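Local coordinates for protein endonuclease II (Enterobacteria phage t4, PDB 2WSH) that nicks and cleaves cytosine-containing double-stranded DNA as a homotetrameric, magnesium-dependent GIY-YIG endonuclease, degrading host DNA so that the phage can reuse its nucleotides, at residues N41-I46 and V53-T58; Q103-S108 and I118-L123; P37-V42 and F99-C104. The protein carries 1 engineered substitution. All coordinates share one frame; numbering follows the deposited sequence. Where two conformers were deposited one is given.

Contact 1 of 3, residues N41-I46 and V53-T58; sequences NVIYAI and VYIGKT. With PO4 (phosphate ion), chain E.
Tyr44 and Tyr54 converge through different first torsions: Tyr44 CG lies between its backbone N and carbonyl carbon (chi1 72°), laying the ring across the neighbouring strand, while Tyr54 CG is anti to N (chi1 -176°), which brings its OH to the phosphate. Tyr44 OH thereby meets the edge of the other ring, 3.5 Å from Tyr54 CE2, with the two planes inclined at 54°. One face of the Tyr44 ring rests on backbone: Gly56 CA stands 3.9 Å from its centroid in a CH-pi contact, and glycine lets the ring settle this low. Beneath, the two form an antiparallel hydrogen-bonded pair, Tyr44 N to Gly56 O and Gly56 N to Tyr44 O both measuring 2.9 Å. A G1 beta bulge (Asn41 and Val42 facing Thr58) and a classic bulge (Val53 and Tyr54 facing Ile46) bracket the ladder. On the other side of the sheet Ile43 CG2 touches Ile55 CG2 at 3.9 Å, against helix 121-132. Both hydroxyls donate to the phosphate, Tyr44 OH to O4 and Tyr54 OH to O1, each modelled at a very short 2.5 Å, a doubtful length; Arg64 and Lys83 bind it too. Probably from the crystallisation liquor, the ion may mark where a DNA phosphate would lie. Val42-Ile43-Tyr44 and Tyr54-Ile55-Gly56 hold the positions of the GIY and YIG signatures that name this nuclease family.

Contact 2 of 3, residues Q103-S108 and I118-L123; sequences QCFNLS and IATIDL
Thr120 is held by both its backbone and its side chain against Cys104 and Phe105, and this is the close-packed end of the contact. Its OG1 sits between the backbone N and the carbonyl carbon (chi1 63°), which presents the oxygen to Phe105 N at 3.1 Å with a nearly straight N-H...O angle of 165°. Thr120 N returns a bond to Phe105 O at 3.0 Å, straighter still at 177°. The methyl branch of the same threonine covers one face of the phenyl ring, CG2 lying 3.7 Å from the Phe105 centroid in a CH-pi contact. Alongside, Cys104 CB and Ile121 CG2 approach to 3.4 Å, tighter than ordinary van der Waals contact, where the chain passes from strand into helix 121-132. Backbone bonds of the i to i-3 kind, from Asp122 N to Ala119 O and from Leu123 N to Thr120 O, curl the chain here.

Further along, Leu107 and Ile118 form a hydrogen-bonded pair, with Leu107 N to Ile118 O at 3.0 Å and Ile118 N to Leu107 O at 2.8 Å. Their side chains pack too, Leu107 CB against Ile118 CG2 at 3.7 Å, although the end of the isoleucine leads away. The loose side is the partly exposed face of Asn106 and Ala119, where Asn106 OD1 lies 3.3 Å from Ala119 CA.

Other subunits add to this edge: residues 106-108 pair with a strand of a second subunit, Met109 of a third packs on Phe105, Leu107 and Thr120, and Phe105 of a fourth meets the Phe105 ring. The chemistry implies that backbone bonds set the register of the hairpin, that Thr120, bonded through both its N and its OG1, ties the strand to the chain entering the helix, and that Phe105, Leu107 and Thr120 serve the tetramer interface as well as this contact.

Contact 3 of 3, residues P37-V42 and F99-C104; sequences PNKYNV and FYARQC
Gln103 carries most of the polar traffic between the loop at 37-42 and the strand at 99-104. Its CG is anti to the backbone N (chi1 -174°), and a bend at chi2 (64°) folds the carboxamide back alongside Tyr40 and Asn41. NE2 donates to Tyr40 O at 2.9 Å, with an N-H...O angle of 161°, the carbonyl lying close to the amide plane. As the other N-H of NE2 is spent on a lone pair of Cys104 O, both of its protons are accounted for. Asn41 O, although 3.2 Å from Gln103 NE2, is at a poor angle for a bond to it and instead accepts a hydrogen bond from Cys104 N at 3.1 Å, a donor lying in its carbonyl plane.

The carboxamide oxygen is served by water. One water accepts from Tyr40 N at 3.0 Å and donates to Gln103 OE1 at 2.8 Å; a second accepts from Lys39 NZ and lies 2.7 Å from both that nitrogen and Gln103 OE1. Bends at the far end of the lysine chain bring the ammonium to that water, and Thr13 O of a neighbouring subunit offers it a further, weak bond.

These bonds lie where the loop enters the central antiparallel sheet of the GIY-YIG domain: Val42 and Gln103 are a non-hydrogen-bonded pair, and Asn41, with both backbone angles positive, occupies the first position of the G1 bulge just before strand 42-48. Apolar contact is thin. Val42 CG2 is 4.3 Å from Ala101 CB, and Lys39 CD lies 4.0 Å from the same Ala101 CB. On the opposite side of the strand, Arg102 turns from the loop; its guanidinium is paired through NE with Glu124 and through NH1 with Glu112 of another subunit, and NH1 also reaches Tyr15 O.

How the contacts relate
Contact 1 lies at the core, its centre about 3 Å from that of the chain, whereas the centre of contact 3 is about 9 Å and that of contact 2 about 16 Å away. Contacts 1 and 3 share Asn41 and Val42: strand 42-48 pairs with 51-58 on one side and with 97-111 on the other. A probable bond, Ile43 O to Arg102 N at 2.7 Å, links contact 1 to contact 3. Contacts 2 and 3 share Gln103 and Cys104, on strand 97-111. A salt bridge, Lys57 NZ to Asp122 OD1 at 3.0 Å, ties contact 1 to contact 2. Chemistry follows place: aromatic and anion-binding centrally, carboxamide and water at the loop, backbone bonds with apolar packing at the peripheral hairpin.

Contact 1 of 3, residues N41-I46 and V53-T58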
loop_
_atom_site.group_PDB
_atom_site.type_symbol
_atom_site.label_atom_id
_atom_site.label_comp_id
_atom_site.label_asym_id
_atom_site.label_seq_id
_atom_site.Cartn_x
_atom_site.Cartn_y
_atom_site.Cartn_z
ATOM N N ASN A 41 9.723 12.293 10.266
ATOM C CA ASN A 41 9.615 11.115 9.412
ATOM C C ASN A 41 10.266 11.308 8.043
ATOM O O ASN A 41 9.600 11.219 7.012
ATOM C CB ASN A 41 8.141 10.739 9.247
ATOM C CG ASN A 41 7.945 9.296 8.834
ATOM O OD1 ASN A 41 6.907 8.935 8.281
ATOM N ND2 ASN A 41 8.944 8.459 9.102
ATOM N N VAL A 42 11.568 11.571 8.029
ATOM C CA VAL A 42 12.254 11.866 6.776
ATOM C C VAL A 42 13.557 11.098 6.602
ATOM O O VAL A 42 14.162 10.626 7.569
ATOM C CB VAL A 42 12.603 13.366 6.659
ATOM C CG1 VAL A 42 11.343 14.219 6.683
ATOM C CG2 VAL A 42 13.553 13.767 7.777
ATOM N N ILE A 43 13.977 10.984 5.350
ATOM C CA ILE A 43 15.347 10.627 5.030
ATOM C C ILE A 43 16.107 11.937 5.003
ATOM O O ILE A 43 15.665 12.903 4.384
ATOM C CB ILE A 43 15.451 9.964 3.650
ATOM C CG1 ILE A 43 14.777 8.592 3.667
ATOM C CG2 ILE A 43 16.909 9.858 3.209
ATOM C CD1 ILE A 43 15.376 7.630 4.676
ATOM N N TYR A 44 17.232 11.997 5.702
ATOM C CA TYR A 44 18.039 13.202 5.636
ATOM C C TYR A 44 19.391 12.938 5.001
ATOM O O TYR A 44 19.888 11.815 5.010
ATOM C CB TYR A 44 18.155 13.896 6.998
ATOM C CG TYR A 44 19.023 13.216 8.036
ATOM C CD1 TYR A 44 20.360 13.562 8.180
ATOM C CD2 TYR A 44 18.494 12.266 8.901
ATOM C CE1 TYR A 44 21.155 12.971 9.142
ATOM C CE2 TYR A 44 19.286 11.663 9.866
ATOM C CZ TYR A 44 20.614 12.024 9.980
ATOM O OH TYR A 44 21.409 11.441 10.933
ATOM N N ALA A 45 19.963 13.980 4.419
ATOM C CA ALA A 45 21.233 13.859 3.737
ATOM C C ALA A 45 22.177 14.913 4.280
ATOM O O ALA A 45 21.801 16.072 4.445
ATOM C CB ALA A 45 21.047 14.028 2.236
ATOM N N ILE A 46 23.399 14.500 4.585
ATOM C CA ILE A 46 24.426 15.444 4.974
ATOM C C ILE A 46 25.319 15.683 3.774
ATOM O O ILE A 46 25.767 14.730 3.132
ATOM C CB ILE A 46 25.264 14.916 6.149
ATOM C CG1 ILE A 46 24.355 14.555 7.322
ATOM C CG2 ILE A 46 26.309 15.948 6.569
ATOM C CD1 ILE A 46 25.108 14.163 8.577
ATOM N N VAL A 53 27.668 12.920 1.869
ATOM C CA VAL A 53 28.527 12.098 2.716
ATOM C C VAL A 53 27.750 11.100 3.569
ATOM O O VAL A 53 28.316 10.124 4.056
ATOM C CB VAL A 53 29.443 12.947 3.619
ATOM C CG1 VAL A 53 30.325 13.848 2.774
ATOM C CG2 VAL A 53 28.621 13.763 4.619
ATOM N N TYR A 54 26.453 11.331 3.745
ATOM C CA TYR A 54 25.683 10.492 4.658
ATOM C C TYR A 54 24.182 10.519 4.400
ATOM O O TYR A 54 23.599 11.573 4.156
ATOM C CB TYR A 54 25.949 10.914 6.105
ATOM C CG TYR A 54 25.265 10.046 7.140
ATOM C CD1 TYR A 54 25.746 8.776 7.434
ATOM C CD2 TYR A 54 24.145 10.500 7.830
ATOM C CE1 TYR A 54 25.130 7.980 8.384
ATOM C CE2 TYR A 54 23.521 9.712 8.782
ATOM C CZ TYR A 54 24.018 8.452 9.054
ATOM O OH TYR A 54 23.411 7.658 9.999
ATOM N N ILE A 55 23.568 9.343 4.468
ATOM C CA ILE A 55 22.118 9.217 4.413
ATOM C C ILE A 55 21.624 8.679 5.748
ATOM O O ILE A 55 22.039 7.604 6.182
ATOM C CB ILE A 55 21.671 8.243 3.307
ATOM C CG1 ILE A 55 21.896 8.854 1.925
ATOM C CG2 ILE A 55 20.198 7.875 3.481
ATOM C CD1 ILE A 55 20.925 9.963 1.591
ATOM N N GLY A 56 20.758 9.438 6.410
ATOM C CA GLY A 56 20.177 9.005 7.665
ATOM C C GLY A 56 18.664 8.960 7.604
ATOM O O GLY A 56 18.062 9.426 6.640
ATOM N N LYS A 57 18.046 8.388 8.628
ATOM C CA LYS A 57 16.597 8.451 8.766
ATOM C C LYS A 57 16.269 8.927 10.171
ATOM O O LYS A 57 17.038 8.684 11.100
ATOM C CB LYS A 57 15.967 7.085 8.497
ATOM C CG LYS A 57 16.393 6.005 9.476
ATOM C CD LYS A 57 15.834 4.646 9.077
ATOM C CE LYS A 57 16.224 3.564 10.081
ATOM N NZ LYS A 57 15.831 2.204 9.611
ATOM N N THR A 58 15.138 9.611 10.330
ATOM C CA THR A 58 14.760 10.147 11.636
ATOM C C THR A 58 13.264 10.439 11.765
ATOM O O THR A 58 12.606 10.826 10.797
ATOM C CB THR A 58 15.550 11.424 11.975
ATOM O OG1 THR A 58 15.228 11.856 13.304
ATOM C CG2 THR A 58 15.221 12.537 10.991
HETATM P P PO4 E . 21.239 8.573 12.929
HETATM O O1 PO4 E . 21.516 8.148 11.507
HETATM O O2 PO4 E . 20.098 7.759 13.494
HETATM O O3 PO4 E . 22.462 8.392 13.799
HETATM O O4 PO4 E . 20.867 10.033 12.892
#

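Contact 2 of 3, residues Q103-S108 and I118-L123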
loop_
_atom_site.group_PDB
_atom_site.type_symbol
_atom_site.label_atom_id
_atom_site.label_comp_id
_atom_site.label_asym_id
_atom_site.label_seq_id
_atom_site.Cartn_x
_atom_site.Cartn_y
_atom_site.Cartn_z
ATOM N N GLN A 103 10.906 14.075 2.446
ATOM C CA GLN A 103 9.734 13.699 3.234
ATOM C C GLN A 103 9.240 12.301 2.890
ATOM O O GLN A 103 8.974 11.992 1.729
ATOM C CB GLN A 103 8.604 14.713 3.052
ATOM C CG GLN A 103 7.402 14.465 3.960
ATOM C CD GLN A 103 7.733 14.610 5.435
ATOM O OE1 GLN A 103 8.101 15.690 5.897
ATOM N NE2 GLN A 103 7.590 13.523 6.184
ATOM N N CYS A 104 9.125 11.457 3.909
ATOM C CA CYS A 104 8.560 10.126 3.731
ATOM C C CYS A 104 7.212 10.042 4.445
ATOM O O CYS A 104 6.785 10.998 5.089
ATOM C CB CYS A 104 9.520 9.052 4.247
ATOM S SG CYS A 104 11.000 8.798 3.215
ATOM N N PHE A 105 6.547 8.898 4.337
ATOM C CA PHE A 105 5.202 8.758 4.878
ATOM C C PHE A 105 4.999 7.390 5.510
ATOM O O PHE A 105 5.946 6.622 5.678
ATOM C CB PHE A 105 4.174 8.969 3.768
ATOM C CG PHE A 105 4.340 8.028 2.615
ATOM C CD1 PHE A 105 3.538 6.906 2.500
ATOM C CD2 PHE A 105 5.316 8.251 1.660
ATOM C CE1 PHE A 105 3.697 6.032 1.447
ATOM C CE2 PHE A 105 5.478 7.382 0.604
ATOM C CZ PHE A 105 4.668 6.270 0.500
ATOM N N ASN A 106 3.753 7.087 5.856
ATOM C CA ASN A 106 3.425 5.805 6.464
ATOM C C ASN A 106 2.383 5.018 5.680
ATOM O O ASN A 106 1.478 5.591 5.076
ATOM C CB ASN A 106 2.973 6.008 7.909
ATOM C CG ASN A 106 4.111 6.436 8.812
ATOM O OD1 ASN A 106 4.902 5.610 9.266
ATOM N ND2 ASN A 106 4.203 7.733 9.073
ATOM N N LEU A 107 2.528 3.699 5.686
ATOM C CA LEU A 107 1.567 2.818 5.043
ATOM C C LEU A 107 1.021 1.835 6.069
ATOM O O LEU A 107 1.772 1.269 6.864
ATOM C CB LEU A 107 2.220 2.070 3.881
ATOM C CG LEU A 107 2.619 2.942 2.691
ATOM C CD1 LEU A 107 3.582 2.200 1.776
ATOM C CD2 LEU A 107 1.381 3.372 1.931
ATOM N N SER A 108 -0.291 1.648 6.056
ATOM C CA SER A 108 -0.935 0.752 6.999
ATOM C C SER A 108 -1.889 -0.186 6.291
ATOM O O SER A 108 -2.496 0.167 5.282
ATOM C CB SER A 108 -1.683 1.536 8.074
ATOM O OG SER A 108 -0.780 2.040 9.042
ATOM N N ILE A 118 4.131 0.348 8.169
ATOM C CA ILE A 118 5.522 0.569 7.790
ATOM C C ILE A 118 5.807 2.048 7.542
ATOM O O ILE A 118 5.072 2.720 6.818
ATOM C CB ILE A 118 5.906 -0.226 6.529
ATOM C CG1 ILE A 118 7.380 0.001 6.181
ATOM C CG2 ILE A 118 5.036 0.172 5.355
ATOM C CD1 ILE A 118 8.340 -0.470 7.250
ATOM N N ALA A 119 6.864 2.558 8.166
ATOM C CA ALA A 119 7.368 3.884 7.847
ATOM C C ALA A 119 8.295 3.720 6.654
ATOM O O ALA A 119 9.233 2.926 6.701
ATOM C CB ALA A 119 8.118 4.471 9.031
ATOM N N THR A 120 8.031 4.456 5.580
ATOM C CA THR A 120 8.784 4.256 4.346
ATOM C C THR A 120 10.262 4.637 4.471
ATOM O O THR A 120 11.080 4.191 3.672
ATOM C CB THR A 120 8.153 4.993 3.145
ATOM O OG1 THR A 120 8.182 6.405 3.376
ATOM C CG2 THR A 120 6.718 4.536 2.932
ATOM N N ILE A 121 10.611 5.457 5.461
ATOM C CA ILE A 121 12.028 5.726 5.704
ATOM C C ILE A 121 12.765 4.410 5.928
ATOM O O ILE A 121 13.916 4.261 5.526
ATOM C CB ILE A 121 12.273 6.649 6.917
ATOM C CG1 ILE A 121 11.602 6.082 8.173
ATOM C CG2 ILE A 121 11.781 8.059 6.628
ATOM C CD1 ILE A 121 12.023 6.774 9.452
ATOM N N ASP A 122 12.090 3.456 6.563
ATOM C CA ASP A 122 12.683 2.151 6.833
ATOM C C ASP A 122 12.958 1.385 5.546
ATOM O O ASP A 122 13.855 0.543 5.495
ATOM C CB ASP A 122 11.782 1.328 7.753
ATOM C CG ASP A 122 11.862 1.776 9.193
ATOM O OD1 ASP A 122 12.811 2.513 9.533
ATOM O OD2 ASP A 122 10.979 1.389 9.987
ATOM N N LEU A 123 12.182 1.689 4.511
ATOM C CA LEU A 123 12.340 1.052 3.207
ATOM C C LEU A 123 13.350 1.781 2.328
ATOM O O LEU A 123 14.045 1.162 1.525
ATOM C CB LEU A 123 11.002 1.019 2.467
ATOM C CG LEU A 123 9.876 0.144 3.014
ATOM C CD1 LEU A 123 8.635 0.310 2.145
ATOM C CD2 LEU A 123 10.313 -1.309 3.072
#

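Contact 3 of 3, residues P37-V42 and F99-C104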
loop_
_atom_site.group_PDB
_atom_site.type_symbol
_atom_site.label_atom_id
_atom_site.label_comp_id
_atom_site.label_asym_id
_atom_site.label_seq_id
_atom_site.Cartn_x
_atom_site.Cartn_y
_atom_site.Cartn_z
ATOM N N PRO A 37 11.810 25.294 11.481
ATOM C CA PRO A 37 10.580 24.578 11.826
ATOM C C PRO A 37 10.898 23.097 11.931
ATOM O O PRO A 37 11.941 22.661 11.446
ATOM C CB PRO A 37 9.671 24.829 10.616
ATOM C CG PRO A 37 10.319 25.937 9.839
ATOM C CD PRO A 37 11.781 25.811 10.104
ATOM N N ASN A 38 10.035 22.314 12.564
ATOM C CA ASN A 38 10.335 20.895 12.687
ATOM C C ASN A 38 9.852 20.097 11.483
ATOM O O ASN A 38 8.957 20.519 10.752
ATOM C CB ASN A 38 9.804 20.309 13.997
ATOM C CG ASN A 38 10.705 19.215 14.551
ATOM O OD1 ASN A 38 10.694 18.933 15.749
ATOM N ND2 ASN A 38 11.500 18.603 13.679
ATOM N N LYS A 39 10.468 18.941 11.287
ATOM C CA LYS A 39 10.223 18.101 10.131
ATOM C C LYS A 39 10.344 16.661 10.609
ATOM O O LYS A 39 11.367 16.272 11.168
ATOM C CB LYS A 39 11.227 18.414 9.020
ATOM C CG LYS A 39 10.775 17.985 7.633
ATOM C CD LYS A 39 11.396 18.861 6.561
ATOM C CE LYS A 39 10.587 20.133 6.339
ATOM N NZ LYS A 39 9.389 19.891 5.480
ATOM N N TYR A 40 9.287 15.881 10.410
ATOM C CA TYR A 40 9.208 14.545 10.983
ATOM C C TYR A 40 9.200 13.463 9.913
ATOM O O TYR A 40 8.736 13.686 8.796
ATOM C CB TYR A 40 7.950 14.415 11.844
ATOM C CG TYR A 40 7.740 15.559 12.810
ATOM C CD1 TYR A 40 8.309 15.540 14.076
ATOM C CD2 TYR A 40 6.969 16.660 12.454
ATOM C CE1 TYR A 40 8.119 16.587 14.964
ATOM C CE2 TYR A 40 6.774 17.712 13.335
ATOM C CZ TYR A 40 7.349 17.669 14.588
ATOM O OH TYR A 40 7.157 18.714 15.462
ATOM N N ASN A 41 9.723 12.293 10.266
ATOM C CA ASN A 41 9.615 11.115 9.412
ATOM C C ASN A 41 10.266 11.308 8.043
ATOM O O ASN A 41 9.600 11.219 7.012
ATOM C CB ASN A 41 8.141 10.739 9.247
ATOM C CG ASN A 41 7.945 9.296 8.834
ATOM O OD1 ASN A 41 6.907 8.935 8.281
ATOM N ND2 ASN A 41 8.944 8.459 9.102
ATOM N N VAL A 42 11.568 11.571 8.029
ATOM C CA VAL A 42 12.254 11.866 6.776
ATOM C C VAL A 42 13.557 11.098 6.602
ATOM O O VAL A 42 14.162 10.626 7.569
ATOM C CB VAL A 42 12.603 13.366 6.659
ATOM C CG1 VAL A 42 11.343 14.219 6.683
ATOM C CG2 VAL A 42 13.553 13.767 7.777
ATOM N N PHE A 99 22.337 20.091 5.550
ATOM C CA PHE A 99 21.395 19.000 5.729
ATOM C C PHE A 99 20.223 19.171 4.774
ATOM O O PHE A 99 19.634 20.250 4.693
ATOM C CB PHE A 99 20.879 18.978 7.167
ATOM C CG PHE A 99 21.888 18.498 8.164
ATOM C CD1 PHE A 99 21.886 17.181 8.585
ATOM C CD2 PHE A 99 22.842 19.360 8.675
ATOM C CE1 PHE A 99 22.816 16.732 9.506
ATOM C CE2 PHE A 99 23.777 18.916 9.590
ATOM C CZ PHE A 99 23.763 17.600 10.005
ATOM N N TYR A 100 19.898 18.105 4.051
ATOM C CA TYR A 100 18.710 18.063 3.209
ATOM C C TYR A 100 17.718 17.061 3.785
ATOM O O TYR A 100 18.106 16.124 4.480
ATOM C CB TYR A 100 19.075 17.638 1.789
ATOM C CG TYR A 100 19.793 18.690 0.978
ATOM C CD1 TYR A 100 19.162 19.320 -0.090
ATOM C CD2 TYR A 100 21.103 19.048 1.269
ATOM C CE1 TYR A 100 19.815 20.279 -0.842
ATOM C CE2 TYR A 100 21.763 20.008 0.525
ATOM C CZ TYR A 100 21.115 20.619 -0.530
ATOM O OH TYR A 100 21.766 21.573 -1.276
ATOM N N ALA A 101 16.438 17.248 3.487
ATOM C CA ALA A 101 15.414 16.323 3.954
ATOM C C ALA A 101 14.516 15.866 2.815
ATOM O O ALA A 101 14.104 16.672 1.982
ATOM C CB ALA A 101 14.588 16.962 5.051
ATOM N N ARG A 102 14.215 14.572 2.791
ATOM C CA ARG A 102 13.257 14.014 1.845
ATOM C C ARG A 102 12.068 13.453 2.612
ATOM O O ARG A 102 12.202 12.482 3.355
ATOM C CB ARG A 102 13.904 12.926 0.991
ATOM C CG ARG A 102 12.907 12.056 0.232
ATOM C CD ARG A 102 13.619 11.020 -0.636
ATOM N NE ARG A 102 12.721 9.951 -1.069
ATOM C CZ ARG A 102 12.073 9.933 -2.231
ATOM N NH1 ARG A 102 12.227 10.924 -3.100
ATOM N NH2 ARG A 102 11.276 8.916 -2.527
ATOM N N GLN A 103 10.906 14.075 2.446
ATOM C CA GLN A 103 9.734 13.699 3.234
ATOM C C GLN A 103 9.240 12.301 2.890
ATOM O O GLN A 103 8.974 11.992 1.729
ATOM C CB GLN A 103 8.604 14.713 3.052
ATOM C CG GLN A 103 7.402 14.465 3.960
ATOM C CD GLN A 103 7.733 14.610 5.435
ATOM O OE1 GLN A 103 8.101 15.690 5.897
ATOM N NE2 GLN A 103 7.590 13.523 6.184
ATOM N N CYS A 104 9.125 11.457 3.909
ATOM C CA CYS A 104 8.560 10.126 3.731
ATOM C C CYS A 104 7.212 10.042 4.445
ATOM O O CYS A 104 6.785 10.998 5.089
ATOM C CB CYS A 104 9.520 9.052 4.247
ATOM S SG CYS A 104 11.000 8.798 3.215
HETATM O O HOH W 1 7.357 18.172 5.050
HETATM O O HOH W 2 7.080 16.515 8.425
#